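Local structure of glycosyl hydrolases family 31 family protein (Aspergillus niger, 6DRU) at residues A[186-191]-A[233-238]; A[579-584]-A[696-701]; A[525-530]-A[561-566]. The protein catalyses the hydrolytic release of alpha-xylose from the non-reducing terminal glucose of xyloglucan oligosaccharides, as a family 31 glycoside hydrolase. All blocks are in the same frame, centred on the assembly; numbering follows the deposited sequence.

Overall arrangement
Contact 1 packs helix 228-239 on a beta-sheet of the N-terminal region, on the opposite side of the chain's centre from the other two: its centre is 41 Å from that of contact 2 and 45 Å from that of contact 3. Contacts 2 and 3 lie on the same side, with centres 20 Å apart and nearest atoms about 11 Å apart. Contact 2 joins helix 582-594 to a turn of the C-terminal domain, whereas contact 3 ties two loops of the barrel domain together among glycans, and there the Trp527 side chain is about 4 Å from a bound beta-D-glucose. None includes Asp395 or Asp487, the probable catalytic pair, or a residue of the xylose pocket.

Contact 1: residues A[186-191]-A[233-238]; sequences GYAFIW and QRISAL
Ile235 and Leu238, three residues apart on helix 228-239, meet Ala188 and Ile190 of strand 187-191, and the two pairs follow each other along helix and strand. Before them, Gln233 is hydrogen-bonded through NE2 to Glu53, and Arg234 starts toward the strand but bends away, its NE in a salt bridge with Asp27. Ile235 is where the backbones come nearest, its CA 7.5 Å from the CA of Ala188. With CG1 beside the backbone N (chi1 -67°) and the chain extended beyond it, Ile235 CD1 is carried to 3.7 Å from Ala188 CB, and Ile235 CG1 follows at 3.9 Å from the same methyl. Val180 and Met182 of the adjoining strand 176-183 also touch Ile235. Ser236 directs its CB away from strand 187-191. Leu238 completes the series: its CD1 lies 3.8 Å from Ile190 CD1 and its CB 4.1 Å from that same methyl, the two side chains meeting at a slant. Alternation along the strand explains the pairing, since Ala188 and Ile190 direct CB at the helix while Phe189 between them points to the other face and its aromatic neighbours. All four touching residues are buried and only methyl and methylene groups meet, which implies that this helix-on-sheet interface depends on van der Waals fit and exclusion of water, with no directional bond between the two segments.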
loop_
_atom_site.group_PDB
_atom_site.type_symbol
_atom_site.label_atom_id
_atom_site.label_comp_id
_atom_site.label_asym_id
_atom_site.label_seq_id
_atom_site.Cartn_x
_atom_site.Cartn_y
_atom_site.Cartn_z
ATOM N N GLY A 186 -13.805 -7.948 37.483
ATOM C CA GLY A 186 -12.663 -8.108 38.356
ATOM C C GLY A 186 -11.358 -8.321 37.619
ATOM O O GLY A 186 -10.559 -9.182 37.999
ATOM N N TYR A 187 -11.123 -7.546 36.563
ATOM C CA TYR A 187 -9.845 -7.620 35.876
ATOM C C TYR A 187 -9.583 -6.314 35.144
ATOM O O TYR A 187 -10.512 -5.583 34.794
ATOM C CB TYR A 187 -9.786 -8.802 34.899
ATOM C CG TYR A 187 -10.623 -8.642 33.649
ATOM C CD1 TYR A 187 -11.967 -8.993 33.641
ATOM C CD2 TYR A 187 -10.064 -8.157 32.471
ATOM C CE1 TYR A 187 -12.735 -8.858 32.500
ATOM C CE2 TYR A 187 -10.826 -8.015 31.324
ATOM C CZ TYR A 187 -12.160 -8.368 31.345
ATOM O OH TYR A 187 -12.927 -8.233 30.211
ATOM N N ALA A 188 -8.302 -6.034 34.925
ATOM C CA ALA A 188 -7.861 -4.891 34.145
ATOM C C ALA A 188 -7.045 -5.386 32.958
ATOM O O ALA A 188 -6.521 -6.503 32.962
ATOM C CB ALA A 188 -7.038 -3.914 34.994
ATOM N N PHE A 189 -6.938 -4.535 31.940
ATOM C CA PHE A 189 -6.344 -4.917 30.666
ATOM C C PHE A 189 -5.557 -3.742 30.109
ATOM O O PHE A 189 -6.043 -2.607 30.119
ATOM C CB PHE A 189 -7.437 -5.358 29.681
ATOM C CG PHE A 189 -6.918 -5.955 28.401
ATOM C CD1 PHE A 189 -6.561 -5.145 27.334
ATOM C CD2 PHE A 189 -6.817 -7.329 28.253
ATOM C CE1 PHE A 189 -6.095 -5.692 26.153
ATOM C CE2 PHE A 189 -6.353 -7.882 27.073
ATOM C CZ PHE A 189 -5.992 -7.062 26.022
ATOM N N ILE A 190 -4.346 -4.016 29.627
ATOM C CA ILE A 190 -3.470 -3.003 29.051
ATOM C C ILE A 190 -3.062 -3.461 27.659
ATOM O O ILE A 190 -2.421 -4.507 27.510
ATOM C CB ILE A 190 -2.222 -2.754 29.915
ATOM C CG1 ILE A 190 -2.621 -2.354 31.333
ATOM C CG2 ILE A 190 -1.343 -1.681 29.284
ATOM C CD1 ILE A 190 -1.442 -2.182 32.267
ATOM N N TRP A 191 -3.433 -2.680 26.646
ATOM C CA TRP A 191 -3.010 -2.909 25.263
ATOM C C TRP A 191 -1.717 -2.128 25.062
ATOM O O TRP A 191 -1.723 -0.955 24.683
ATOM C CB TRP A 191 -4.119 -2.488 24.306
ATOM C CG TRP A 191 -3.864 -2.668 22.833
ATOM C CD1 TRP A 191 -3.572 -1.686 21.931
ATOM C CD2 TRP A 191 -3.928 -3.890 22.085
ATOM N NE1 TRP A 191 -3.436 -2.220 20.673
ATOM C CE2 TRP A 191 -3.648 -3.571 20.740
ATOM C CE3 TRP A 191 -4.185 -5.223 22.421
ATOM C CZ2 TRP A 191 -3.615 -4.535 19.735
ATOM C CZ3 TRP A 191 -4.152 -6.179 21.419
ATOM C CH2 TRP A 191 -3.871 -5.829 20.092
ATOM N N GLN A 233 -3.852 -0.563 41.940
ATOM C CA GLN A 233 -2.538 -0.863 42.495
ATOM C C GLN A 233 -1.704 -1.676 41.513
ATOM O O GLN A 233 -0.488 -1.475 41.404
ATOM C CB GLN A 233 -2.682 -1.614 43.818
ATOM C CG GLN A 233 -1.513 -1.432 44.775
ATOM C CD GLN A 233 -1.535 -2.436 45.912
ATOM O OE1 GLN A 233 -2.587 -2.722 46.481
ATOM N NE2 GLN A 233 -0.368 -2.970 46.251
ATOM N N ARG A 234 -2.344 -2.596 40.787
ATOM C CA ARG A 234 -1.635 -3.416 39.811
ATOM C C ARG A 234 -1.312 -2.633 38.544
ATOM O O ARG A 234 -0.225 -2.791 37.978
ATOM C CB ARG A 234 -2.463 -4.654 39.474
ATOM C CG ARG A 234 -2.861 -5.487 40.682
ATOM C CD ARG A 234 -1.715 -6.354 41.170
ATOM N NE ARG A 234 -2.116 -7.212 42.282
ATOM C CZ ARG A 234 -1.903 -6.926 43.562
ATOM N NH1 ARG A 234 -1.291 -5.799 43.900
ATOM N NH2 ARG A 234 -2.301 -7.766 44.507
ATOM N N ILE A 235 -2.244 -1.794 38.084
ATOM C CA ILE A 235 -2.013 -1.006 36.876
ATOM C C ILE A 235 -0.837 -0.060 37.082
ATOM O O ILE A 235 0.043 0.065 36.221
ATOM C CB ILE A 235 -3.289 -0.243 36.478
ATOM C CG1 ILE A 235 -4.389 -1.215 36.049
ATOM C CG2 ILE A 235 -2.996 0.753 35.366
ATOM C CD1 ILE A 235 -5.747 -0.563 35.882
ATOM N N SER A 236 -0.805 0.619 38.231
ATOM C CA SER A 236 0.285 1.547 38.516
ATOM C C SER A 236 1.612 0.819 38.681
ATOM O O SER A 236 2.661 1.355 38.308
ATOM C CB SER A 236 -0.034 2.364 39.768
ATOM O OG SER A 236 -0.269 1.520 40.883
ATOM N N ALA A 237 1.593 -0.395 39.235
ATOM C CA ALA A 237 2.815 -1.185 39.318
ATOM C C ALA A 237 3.301 -1.630 37.946
ATOM O O ALA A 237 4.493 -1.909 37.783
ATOM C CB ALA A 237 2.601 -2.405 40.212
ATOM N N LEU A 238 2.409 -1.700 36.961
ATOM C CA LEU A 238 2.795 -2.085 35.612
ATOM C C LEU A 238 3.255 -0.898 34.779
ATOM O O LEU A 238 4.236 -1.008 34.039
ATOM C CB LEU A 238 1.626 -2.777 34.906
ATOM C CG LEU A 238 1.344 -4.223 35.308
ATOM C CD1 LEU A 238 -0.051 -4.629 34.866
ATOM C CD2 LEU A 238 2.387 -5.154 34.719
#

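Contact 2: residues A[579-584]-A[696-701]; sequences ASNTPI and APLQHI
Ile584, near the start of helix 582-594, packs against Leu698 and Gln699, and the backbones draw closest here, with Ile584 CA 5.8 Å from Gln699 CA. Ile584 CB points at the facing turn and splits into two branches that lie along one side of Gln699, CG2 at its CA and CB, CD1 at its CG. The short branch, CG2, stands anti to the backbone N and lies 3.7 Å from Gln699 CA, with Gln699 CB close by. The long branch begins at CG1, which passes 4.1 Å from Gln699 CG, and runs on extended (chi2 -179°) to CD1. That terminal methyl meets Gln699 CG at 3.7 Å and, more loosely, Leu698 CD2 at 4.2 Å. The partner is a type I beta turn, Pro697 to His700, closed by a hydrogen bond from His700 N to Pro697 O; it lies between strands 690-695 and 703-705 of the C-terminal domain, so the contact joins that domain to a helix in the TIM-barrel range. A turn further along this helix, Tyr588 OH is hydrogen-bonded to Gln699 O. Val542 of helix 535-548 touches all three of Ile584, Leu698 and Asn581, so a second helix shares the contact. Leu698 CD2 is also met by Asn581 OD1 at 3.7 Å, a van der Waals approach between side chains at about a right angle, while Asn581 ND2 is hydrogen-bonded to Tyr577 O. Beyond CG the glutamine bends (chi2 85°), which sets Gln699 OE1 above the centre of the His700 ring.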
loop_
_atom_site.group_PDB
_atom_site.type_symbol
_atom_site.label_atom_id
_atom_site.label_comp_id
_atom_site.label_asym_id
_atom_site.label_seq_id
_atom_site.Cartn_x
_atom_site.Cartn_y
_atom_site.Cartn_z
ATOM N N ALA A 579 -18.548 42.776 42.049
ATOM C CA ALA A 579 -18.188 43.020 43.442
ATOM C C ALA A 579 -18.827 42.002 44.376
ATOM O O ALA A 579 -18.220 41.621 45.384
ATOM C CB ALA A 579 -18.585 44.439 43.848
ATOM N N SER A 580 -20.044 41.549 44.062
ATOM C CA SER A 580 -20.723 40.590 44.929
ATOM C C SER A 580 -20.090 39.208 44.855
ATOM O O SER A 580 -20.187 38.431 45.812
ATOM C CB SER A 580 -22.205 40.506 44.562
ATOM O OG SER A 580 -22.375 40.119 43.209
ATOM N N ASN A 581 -19.442 38.882 43.737
ATOM C CA ASN A 581 -18.865 37.558 43.546
ATOM C C ASN A 581 -17.425 37.453 44.024
ATOM O O ASN A 581 -16.950 36.336 44.263
ATOM C CB ASN A 581 -18.939 37.159 42.070
ATOM C CG ASN A 581 -20.344 36.799 41.638
ATOM O OD1 ASN A 581 -21.063 36.097 42.348
ATOM N ND2 ASN A 581 -20.746 37.282 40.468
ATOM N N THR A 582 -16.721 38.577 44.158
ATOM C CA THR A 582 -15.346 38.550 44.656
ATOM C C THR A 582 -15.204 37.840 45.998
ATOM O O THR A 582 -14.306 36.993 46.125
ATOM C CB THR A 582 -14.790 39.979 44.729
ATOM O OG1 THR A 582 -14.920 40.613 43.451
ATOM C CG2 THR A 582 -13.323 39.955 45.128
ATOM N N PRO A 583 -16.026 38.110 47.020
ATOM C CA PRO A 583 -15.871 37.355 48.275
ATOM C C PRO A 583 -16.163 35.872 48.125
ATOM O O PRO A 583 -15.598 35.063 48.872
ATOM C CB PRO A 583 -16.869 38.038 49.221
ATOM C CG PRO A 583 -17.876 38.652 48.321
ATOM C CD PRO A 583 -17.101 39.115 47.131
ATOM N N ILE A 584 -17.027 35.488 47.185
ATOM C CA ILE A 584 -17.306 34.072 46.964
ATOM C C ILE A 584 -16.087 33.378 46.366
ATOM O O ILE A 584 -15.700 32.284 46.795
ATOM C CB ILE A 584 -18.544 33.898 46.067
ATOM C CG1 ILE A 584 -19.703 34.756 46.573
ATOM C CG2 ILE A 584 -18.958 32.439 46.012
ATOM C CD1 ILE A 584 -20.962 34.612 45.749
ATOM N N ALA A 696 -28.339 24.554 48.186
ATOM C CA ALA A 696 -27.218 24.867 47.303
ATOM C C ALA A 696 -27.366 26.288 46.776
ATOM O O ALA A 696 -27.744 26.495 45.615
ATOM C CB ALA A 696 -27.126 23.863 46.153
ATOM N N PRO A 697 -27.084 27.298 47.608
ATOM C CA PRO A 697 -27.012 28.669 47.083
ATOM C C PRO A 697 -25.791 28.839 46.192
ATOM O O PRO A 697 -25.001 27.900 46.042
ATOM C CB PRO A 697 -26.926 29.528 48.350
ATOM C CG PRO A 697 -26.297 28.629 49.358
ATOM C CD PRO A 697 -26.798 27.244 49.053
ATOM N N LEU A 698 -25.609 30.023 45.604
ATOM C CA LEU A 698 -24.534 30.190 44.634
ATOM C C LEU A 698 -23.157 30.096 45.279
ATOM O O LEU A 698 -22.193 29.713 44.605
ATOM C CB LEU A 698 -24.691 31.524 43.895
ATOM C CG LEU A 698 -23.505 32.042 43.079
ATOM C CD1 LEU A 698 -23.325 31.200 41.829
ATOM C CD2 LEU A 698 -23.701 33.503 42.715
ATOM N N GLN A 699 -23.049 30.393 46.572
ATOM C CA GLN A 699 -21.770 30.369 47.263
ATOM C C GLN A 699 -21.409 28.995 47.814
ATOM O O GLN A 699 -20.284 28.818 48.296
ATOM C CB GLN A 699 -21.767 31.381 48.415
ATOM C CG GLN A 699 -22.718 32.553 48.232
ATOM C CD GLN A 699 -24.128 32.240 48.693
ATOM O OE1 GLN A 699 -24.332 31.388 49.557
ATOM N NE2 GLN A 699 -25.107 32.926 48.116
ATOM N N HIS A 700 -22.322 28.030 47.765
ATOM C CA HIS A 700 -22.107 26.709 48.340
ATOM C C HIS A 700 -22.149 25.651 47.247
ATOM O O HIS A 700 -23.086 25.620 46.443
ATOM C CB HIS A 700 -23.157 26.404 49.414
ATOM C CG HIS A 700 -23.043 27.268 50.632
ATOM N ND1 HIS A 700 -21.902 27.975 50.938
ATOM C CD2 HIS A 700 -23.933 27.545 51.615
ATOM C CE1 HIS A 700 -22.089 28.646 52.060
ATOM N NE2 HIS A 700 -23.315 28.404 52.490
ATOM N N ILE A 701 -21.138 24.795 47.217
ATOM C CA ILE A 701 -21.098 23.643 46.318
ATOM C C ILE A 701 -21.453 22.398 47.124
ATOM O O ILE A 701 -20.872 22.187 48.198
ATOM C CB ILE A 701 -19.722 23.488 45.640
ATOM C CG1 ILE A 701 -19.702 22.227 44.773
ATOM C CG2 ILE A 701 -18.586 23.497 46.661
ATOM C CD1 ILE A 701 -18.426 22.036 44.013
#

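Contact 3: residues A[525-530]-A[561-566]; sequences TVWWSG and TCYFQD. With MAN (alpha-D-mannopyranose), chain C; BMA (beta-D-mannopyranose), chain B; NAG (2-acetamido-2-deoxy-beta-D-glucopyranose), chain D; MAN (alpha-D-mannopyranose), chain E.
Two loops of the barrel domain, one following strand 513-514 and the other strand 554-555, meet through Gly530 and Thr561 on a glycan-bearing surface. The tie is a backbone hydrogen bond from Thr561 N to Gly530 O, 2.9 Å long with an N-H...O angle of 159°; the donor stands 49° out of the carbonyl plane. Alongside, Thr561 CG2 lies 3.6 Å from Ser529 O and packs on the glycine. Gly530 directly follows a type I turn, Val526 to Ser529, and takes a positive phi (77°), which favours glycine. At the outer edge Tyr563 OH approaches the indole rim, 3.9 Å from Trp527 CZ3 and near the ring plane, the side chains crossing at about a right angle; Trp528 CB covers one indole face, and a bound beta-D-glucose touches Trp527. Sugars border both ends: O3 of the chain E mannose donates to Thr525 OG1 (2.6 Å), while Gln565 N donates to O4 of the chain C mannose (2.9 Å) and Gln565 O accepts from O2 of the beta-mannose. The Cys562-Cys570 disulfide restrains the second loop. Long loops leading from a beta-strand to the next helix, here linked by one backbone hydrogen bond, are typical of the (beta/alpha)8 barrel of glycoside hydrolases.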
loop_
_atom_site.group_PDB
_atom_site.type_symbol
_atom_site.label_atom_id
_atom_site.label_comp_id
_atom_site.label_asym_id
_atom_site.label_seq_id
_atom_site.Cartn_x
_atom_site.Cartn_y
_atom_site.Cartn_z
ATOM N N THR A 525 -23.640 30.306 20.033
ATOM C CA THR A 525 -25.094 30.206 20.066
ATOM C C THR A 525 -25.696 30.636 21.399
ATOM O O THR A 525 -26.918 30.801 21.482
ATOM C CB THR A 525 -25.531 28.775 19.744
ATOM O OG1 THR A 525 -25.032 27.883 20.748
ATOM C CG2 THR A 525 -24.996 28.351 18.387
ATOM N N VAL A 526 -24.880 30.813 22.434
ATOM C CA VAL A 526 -25.325 31.285 23.741
ATOM C C VAL A 526 -24.771 32.692 23.925
ATOM O O VAL A 526 -23.555 32.874 24.064
ATOM C CB VAL A 526 -24.872 30.350 24.870
ATOM C CG1 VAL A 526 -25.491 30.772 26.184
ATOM C CG2 VAL A 526 -25.242 28.912 24.544
ATOM N N TRP A 527 -25.661 33.689 23.932
ATOM C CA TRP A 527 -25.220 35.079 23.822
ATOM C C TRP A 527 -24.324 35.486 24.987
ATOM O O TRP A 527 -23.374 36.256 24.806
ATOM C CB TRP A 527 -26.431 36.012 23.726
ATOM C CG TRP A 527 -27.246 36.105 24.985
ATOM C CD1 TRP A 527 -28.331 35.350 25.317
ATOM C CD2 TRP A 527 -27.036 37.008 26.079
ATOM N NE1 TRP A 527 -28.811 35.725 26.548
ATOM C CE2 TRP A 527 -28.033 36.741 27.038
ATOM C CE3 TRP A 527 -26.101 38.015 26.342
ATOM C CZ2 TRP A 527 -28.122 37.443 28.239
ATOM C CZ3 TRP A 527 -26.191 38.711 27.535
ATOM C CH2 TRP A 527 -27.195 38.422 28.468
ATOM N N TRP A 528 -24.601 34.977 26.186
ATOM C CA TRP A 528 -23.859 35.367 27.378
ATOM C C TRP A 528 -22.615 34.523 27.620
ATOM O O TRP A 528 -21.881 34.796 28.576
ATOM C CB TRP A 528 -24.766 35.301 28.614
ATOM C CG TRP A 528 -25.428 33.969 28.814
ATOM C CD1 TRP A 528 -26.697 33.625 28.453
ATOM C CD2 TRP A 528 -24.852 32.802 29.417
ATOM N NE1 TRP A 528 -26.951 32.320 28.798
ATOM C CE2 TRP A 528 -25.834 31.793 29.390
ATOM C CE3 TRP A 528 -23.605 32.514 29.979
ATOM C CZ2 TRP A 528 -25.606 30.515 29.899
ATOM C CZ3 TRP A 528 -23.381 31.246 30.484
ATOM C CH2 TRP A 528 -24.376 30.263 30.441
ATOM N N SER A 529 -22.366 33.512 26.791
ATOM C CA SER A 529 -21.282 32.569 27.041
ATOM C C SER A 529 -19.941 33.284 27.138
ATOM O O SER A 529 -19.538 34.002 26.217
ATOM C CB SER A 529 -21.244 31.517 25.932
ATOM O OG SER A 529 -20.174 30.607 26.125
ATOM N N GLY A 530 -19.257 33.087 28.263
ATOM C CA GLY A 530 -17.927 33.615 28.470
ATOM C C GLY A 530 -17.844 35.090 28.789
ATOM O O GLY A 530 -16.731 35.604 28.959
ATOM N N THR A 561 -14.894 36.895 27.090
ATOM C CA THR A 561 -15.360 38.118 26.457
ATOM C C THR A 561 -15.928 39.036 27.534
ATOM O O THR A 561 -16.174 38.617 28.668
ATOM C CB THR A 561 -16.399 37.823 25.362
ATOM O OG1 THR A 561 -16.886 39.054 24.815
ATOM C CG2 THR A 561 -17.556 37.011 25.909
ATOM N N CYS A 562 -16.122 40.305 27.186
ATOM C CA CYS A 562 -16.494 41.293 28.188
ATOM C C CYS A 562 -17.025 42.543 27.500
ATOM O O CYS A 562 -16.867 42.730 26.292
ATOM C CB CYS A 562 -15.306 41.631 29.098
ATOM S SG CYS A 562 -13.841 42.305 28.258
ATOM N N TYR A 563 -17.675 43.394 28.296
ATOM C CA TYR A 563 -18.138 44.696 27.834
ATOM C C TYR A 563 -17.133 45.811 28.090
ATOM O O TYR A 563 -17.165 46.826 27.385
ATOM C CB TYR A 563 -19.461 45.062 28.514
ATOM C CG TYR A 563 -20.642 44.203 28.117
ATOM C CD1 TYR A 563 -20.749 43.674 26.837
ATOM C CD2 TYR A 563 -21.655 43.924 29.028
ATOM C CE1 TYR A 563 -21.835 42.890 26.476
ATOM C CE2 TYR A 563 -22.741 43.141 28.677
ATOM C CZ TYR A 563 -22.827 42.627 27.402
ATOM O OH TYR A 563 -23.910 41.848 27.055
ATOM N N PHE A 564 -16.251 45.649 29.077
ATOM C CA PHE A 564 -15.244 46.648 29.412
ATOM C C PHE A 564 -13.891 45.963 29.523
ATOM O O PHE A 564 -13.750 44.975 30.251
ATOM C CB PHE A 564 -15.594 47.366 30.718
ATOM C CG PHE A 564 -17.047 47.731 30.832
ATOM C CD1 PHE A 564 -17.595 48.711 30.021
ATOM C CD2 PHE A 564 -17.865 47.089 31.745
ATOM C CE1 PHE A 564 -18.933 49.045 30.121
ATOM C CE2 PHE A 564 -19.204 47.419 31.850
ATOM C CZ PHE A 564 -19.737 48.399 31.036
ATOM N N GLN A 565 -12.900 46.497 28.811
ATOM C CA GLN A 565 -11.587 45.878 28.698
ATOM C C GLN A 565 -10.500 46.887 29.038
ATOM O O GLN A 565 -10.554 48.041 28.605
ATOM C CB GLN A 565 -11.370 45.334 27.285
ATOM C CG GLN A 565 -10.353 44.220 27.184
ATOM C CD GLN A 565 -10.261 43.665 25.780
ATOM O OE1 GLN A 565 -11.275 43.488 25.105
ATOM N NE2 GLN A 565 -9.043 43.386 25.330
ATOM N N ASP A 566 -9.507 46.441 29.813
ATOM C CA ASP A 566 -8.387 47.282 30.219
ATOM C C ASP A 566 -7.055 46.556 30.045
ATOM O O ASP A 566 -6.078 46.863 30.735
ATOM C CB ASP A 566 -8.551 47.752 31.664
ATOM C CG ASP A 566 -8.730 46.600 32.639
ATOM O OD1 ASP A 566 -8.845 45.441 32.187
ATOM O OD2 ASP A 566 -8.754 46.856 33.862
HETATM C C1 MAN C . -11.644 51.238 26.205
HETATM C C2 MAN C . -13.043 51.447 26.741
HETATM C C3 MAN C . -13.628 50.107 27.130
HETATM C C4 MAN C . -13.512 49.147 25.968
HETATM C C5 MAN C . -12.086 49.123 25.458
HETATM C C6 MAN C . -11.993 48.190 24.271
HETATM O O2 MAN C . -13.848 52.043 25.751
HETATM O O3 MAN C . -14.983 50.262 27.481
HETATM O O4 MAN C . -13.881 47.856 26.393
HETATM O O5 MAN C . -11.698 50.417 25.063
HETATM O O6 MAN C . -10.646 48.051 23.874
HETATM C C1 BMA B . -7.133 51.141 28.272
HETATM C C2 BMA B . -8.577 50.637 28.155
HETATM C C3 BMA B . -9.403 51.661 27.380
HETATM C C4 BMA B . -9.231 53.072 27.965
HETATM C C5 BMA B . -7.740 53.432 28.058
HETATM C C6 BMA B . -7.490 54.775 28.718
HETATM O O2 BMA B . -9.160 50.530 29.444
HETATM O O3 BMA B . -10.781 51.306 27.345
HETATM O O4 BMA B . -9.893 54.018 27.141
HETATM O O5 BMA B . -7.079 52.430 28.842
HETATM O O6 BMA B . -7.633 54.619 30.125
HETATM C C1 NAG D . -2.731 48.902 29.423
HETATM C C2 NAG D . -3.230 50.108 30.189
HETATM C C3 NAG D . -4.709 50.254 30.161
HETATM C C4 NAG D . -5.281 50.008 28.779
HETATM C C5 NAG D . -4.727 48.720 28.211
HETATM C C6 NAG D . -5.266 48.471 26.818
HETATM C C7 NAG D . -1.617 50.676 31.958
HETATM C C8 NAG D . -1.142 50.547 33.389
HETATM N N2 NAG D . -2.786 49.994 31.534
HETATM O O3 NAG D . -5.045 51.540 30.632
HETATM O O4 NAG D . -6.684 49.922 28.863
HETATM O O5 NAG D . -3.331 48.835 28.157
HETATM O O6 NAG D . -4.622 49.335 25.910
HETATM O O7 NAG D . -0.998 51.361 31.168
HETATM C C1 MAN E . -28.364 23.787 22.773
HETATM C C2 MAN E . -28.148 24.742 21.621
HETATM C C3 MAN E . -26.688 24.726 21.219
HETATM C C4 MAN E . -25.835 24.988 22.440
HETATM C C5 MAN E . -26.209 23.985 23.512
HETATM C C6 MAN E . -25.341 24.178 24.736
HETATM O O2 MAN E . -28.501 26.041 22.032
HETATM O O3 MAN E . -26.451 25.714 20.245
HETATM O O4 MAN E . -24.473 24.856 22.107
HETATM O O5 MAN E . -27.560 24.158 23.866
HETATM O O6 MAN E . -25.488 23.063 25.588
#